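Local coordinates for putative flagella-related protein H (Methanocaldococcus jannaschii DSM 2661, PDB 4WIA) that probably binds ATP and magnesium as a component of the archaellum, the archaeal flagellum, with a regulatory role suggested in its assembly, at residues T38-L43 with I184-F189. Sequence-based numbering, arbitrary orientation.
Sequences TGKSVL and IRTELF. With SO4 (sulfate ion), chain E; SO4 (sulfate ion), chain F.
T38 and T186 meet hydroxyl to hydroxyl: T186 OG1 donates to T38 OG1 across 2.7 Å, the one hydrogen bond between the two segments. Each threonine holds its hydroxyl between its own backbone N and carbonyl carbon (chi1 68° in T38, and likewise in T186), which turns both oxygens into the gap from facing sides. T38 OG1 is gripped a second time by the carbonyl of E35, so its rotation is well fixed. Its methyl carbon lies over the strand backbone, with CG2 4.0 Å from E187 CA, and reaches on toward the side chain of L188. An alanine in place of T38 would probably leave the T186 hydroxyl without its acceptor and open a gap above the strand at E187. The same T186 hydroxyl is also met by the aliphatic part of K40, which crosses at about a right angle, CG standing 3.4 Å from T186 OG1. The lysine then bends at chi3 and chi4, bringing NZ back to O1 of the chain E sulfate at 3.1 Å, where it also bonds the carbonyl of G34. This is the P-loop (Walker A motif) of a KaiC-like ATPase, passing from strand 29-33 into helix 40-53; the sulfate sits in its anion nest, probably where an ATP phosphate would bind. The amides of K40 and S41 give it nearly straight bonds, K40 N to O1 with an N-H...O angle of 167° and S41 N to O3, while T38 N reaches O1 only weakly. G39, the N-cap, has a positive phi, at which a side chain would jam against the preceding carbonyl. Farther out, strand 182-191 runs parallel to 29-33, bonded to it through I184 and T186, while N197 on the antiparallel strand 194-204 donates its side-chain amide to T38 O.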
loop_
_atom_site.group_PDB
_atom_site.type_symbol
_atom_site.label_atom_id
_atom_site.label_comp_id
_atom_site.label_asym_id
_atom_site.label_seq_id
_atom_site.Cartn_x
_atom_site.Cartn_y
_atom_site.Cartn_z
ATOM N N THR A 38 -29.988 3.351 -6.940
ATOM C CA THR A 38 -29.868 2.624 -5.707
ATOM C C THR A 38 -28.399 2.423 -5.298
ATOM O O THR A 38 -28.120 1.763 -4.293
ATOM C CB THR A 38 -30.667 1.301 -5.745
ATOM O OG1 THR A 38 -30.093 0.364 -6.668
ATOM C CG2 THR A 38 -32.112 1.568 -6.125
ATOM N N GLY A 39 -27.459 2.989 -6.056
ATOM C CA GLY A 39 -26.056 2.979 -5.642
ATOM C C GLY A 39 -25.157 1.925 -6.250
ATOM O O GLY A 39 -24.042 1.719 -5.785
ATOM N N LYS A 40 -25.589 1.270 -7.317
ATOM C CA LYS A 40 -24.811 0.161 -7.887
ATOM C C LYS A 40 -23.472 0.619 -8.414
ATOM O O LYS A 40 -22.439 -0.008 -8.193
ATOM C CB LYS A 40 -25.605 -0.514 -9.039
ATOM C CG LYS A 40 -27.006 -0.999 -8.656
ATOM C CD LYS A 40 -27.672 -1.835 -9.771
ATOM C CE LYS A 40 -27.958 -1.050 -11.034
ATOM N NZ LYS A 40 -28.876 0.079 -10.776
ATOM N N SER A 41 -23.512 1.710 -9.162
ATOM C CA SER A 41 -22.331 2.268 -9.776
ATOM C C SER A 41 -21.320 2.728 -8.733
ATOM O O SER A 41 -20.150 2.385 -8.775
ATOM C CB SER A 41 -22.741 3.468 -10.677
ATOM O OG SER A 41 -23.314 3.018 -11.907
ATOM N N VAL A 42 -21.776 3.480 -7.765
ATOM C CA VAL A 42 -20.851 3.939 -6.692
ATOM C C VAL A 42 -20.193 2.773 -5.957
ATOM O O VAL A 42 -19.024 2.796 -5.648
ATOM C CB VAL A 42 -21.560 4.867 -5.707
ATOM C CG1 VAL A 42 -20.688 5.116 -4.511
ATOM C CG2 VAL A 42 -21.874 6.184 -6.377
ATOM N N LEU A 43 -20.935 1.689 -5.789
ATOM C CA LEU A 43 -20.374 0.507 -5.173
ATOM C C LEU A 43 -19.304 -0.091 -6.026
ATOM O O LEU A 43 -18.268 -0.497 -5.498
ATOM C CB LEU A 43 -21.465 -0.503 -4.973
ATOM C CG LEU A 43 -21.273 -1.570 -3.932
ATOM C CD1 LEU A 43 -20.982 -0.963 -2.559
ATOM C CD2 LEU A 43 -22.515 -2.448 -3.872
ATOM N N ILE A 184 -25.666 -9.309 -4.653
ATOM C CA ILE A 184 -25.933 -8.187 -3.826
ATOM C C ILE A 184 -27.086 -7.429 -4.417
ATOM O O ILE A 184 -27.053 -7.040 -5.596
ATOM C CB ILE A 184 -24.741 -7.226 -3.772
ATOM C CG1 ILE A 184 -23.508 -7.953 -3.303
ATOM C CG2 ILE A 184 -25.061 -6.072 -2.845
ATOM C CD1 ILE A 184 -22.236 -7.124 -3.436
ATOM N N ARG A 185 -28.097 -7.172 -3.601
ATOM C CA ARG A 185 -29.231 -6.369 -4.031
ATOM C C ARG A 185 -29.239 -5.014 -3.361
ATOM O O ARG A 185 -29.126 -4.928 -2.138
ATOM C CB ARG A 185 -30.540 -7.119 -3.762
ATOM C CG ARG A 185 -31.793 -6.300 -4.006
ATOM C CD ARG A 185 -33.013 -7.173 -4.073
ATOM N NE ARG A 185 -34.221 -6.424 -3.767
ATOM C CZ ARG A 185 -35.001 -5.799 -4.661
ATOM N NH1 ARG A 185 -34.743 -5.814 -5.972
ATOM N NH2 ARG A 185 -36.077 -5.146 -4.231
ATOM N N THR A 186 -29.399 -3.966 -4.163
ATOM C CA THR A 186 -29.399 -2.593 -3.672
ATOM C C THR A 186 -30.787 -1.966 -3.711
ATOM O O THR A 186 -31.537 -2.227 -4.635
ATOM C CB THR A 186 -28.434 -1.708 -4.461
ATOM O OG1 THR A 186 -28.735 -1.760 -5.844
ATOM C CG2 THR A 186 -27.034 -2.181 -4.272
ATOM N N GLU A 187 -31.108 -1.164 -2.683
ATOM C CA GLU A 187 -32.318 -0.333 -2.634
ATOM C C GLU A 187 -32.058 0.981 -1.902
ATOM O O GLU A 187 -31.041 1.159 -1.231
ATOM C CB GLU A 187 -33.498 -1.031 -1.939
ATOM C CG GLU A 187 -34.006 -2.279 -2.667
ATOM C CD GLU A 187 -35.431 -2.748 -2.349
ATOM O OE1 GLU A 187 -36.436 -2.018 -2.323
ATOM O OE2 GLU A 187 -35.573 -3.952 -2.165
ATOM N N LEU A 188 -33.001 1.888 -2.049
ATOM C CA LEU A 188 -33.025 3.091 -1.283
ATOM C C LEU A 188 -34.067 2.922 -0.206
ATOM O O LEU A 188 -35.052 2.232 -0.398
ATOM C CB LEU A 188 -33.429 4.280 -2.138
ATOM C CG LEU A 188 -32.420 4.780 -3.157
ATOM C CD1 LEU A 188 -33.052 5.971 -3.884
ATOM C CD2 LEU A 188 -31.089 5.179 -2.543
ATOM N N PHE A 189 -33.829 3.533 0.945
ATOM C CA PHE A 189 -34.833 3.588 1.994
ATOM C C PHE A 189 -34.543 4.816 2.824
ATOM O O PHE A 189 -33.430 5.357 2.790
ATOM C CB PHE A 189 -34.816 2.316 2.848
ATOM C CG PHE A 189 -33.642 2.246 3.816
ATOM C CD1 PHE A 189 -32.349 2.053 3.365
ATOM C CD2 PHE A 189 -33.854 2.385 5.171
ATOM C CE1 PHE A 189 -31.292 1.977 4.240
ATOM C CE2 PHE A 189 -32.799 2.329 6.057
ATOM C CZ PHE A 189 -31.519 2.124 5.596
HETATM S S SO4 E . -27.139 3.375 -9.610
HETATM O O1 SO4 E . -27.938 2.318 -8.896
HETATM O O2 SO4 E . -26.883 4.479 -8.693
HETATM O O3 SO4 E . -25.776 2.979 -10.049
HETATM O O4 SO4 E . -28.092 3.733 -10.658
HETATM S S SO4 F . -29.001 1.443 -14.056
HETATM O O1 SO4 F . -29.768 1.007 -12.879
HETATM O O2 SO4 F . -28.503 2.854 -14.068
HETATM O O3 SO4 F . -30.042 1.313 -15.111
HETATM O O4 SO4 F . -27.790 0.586 -14.349
#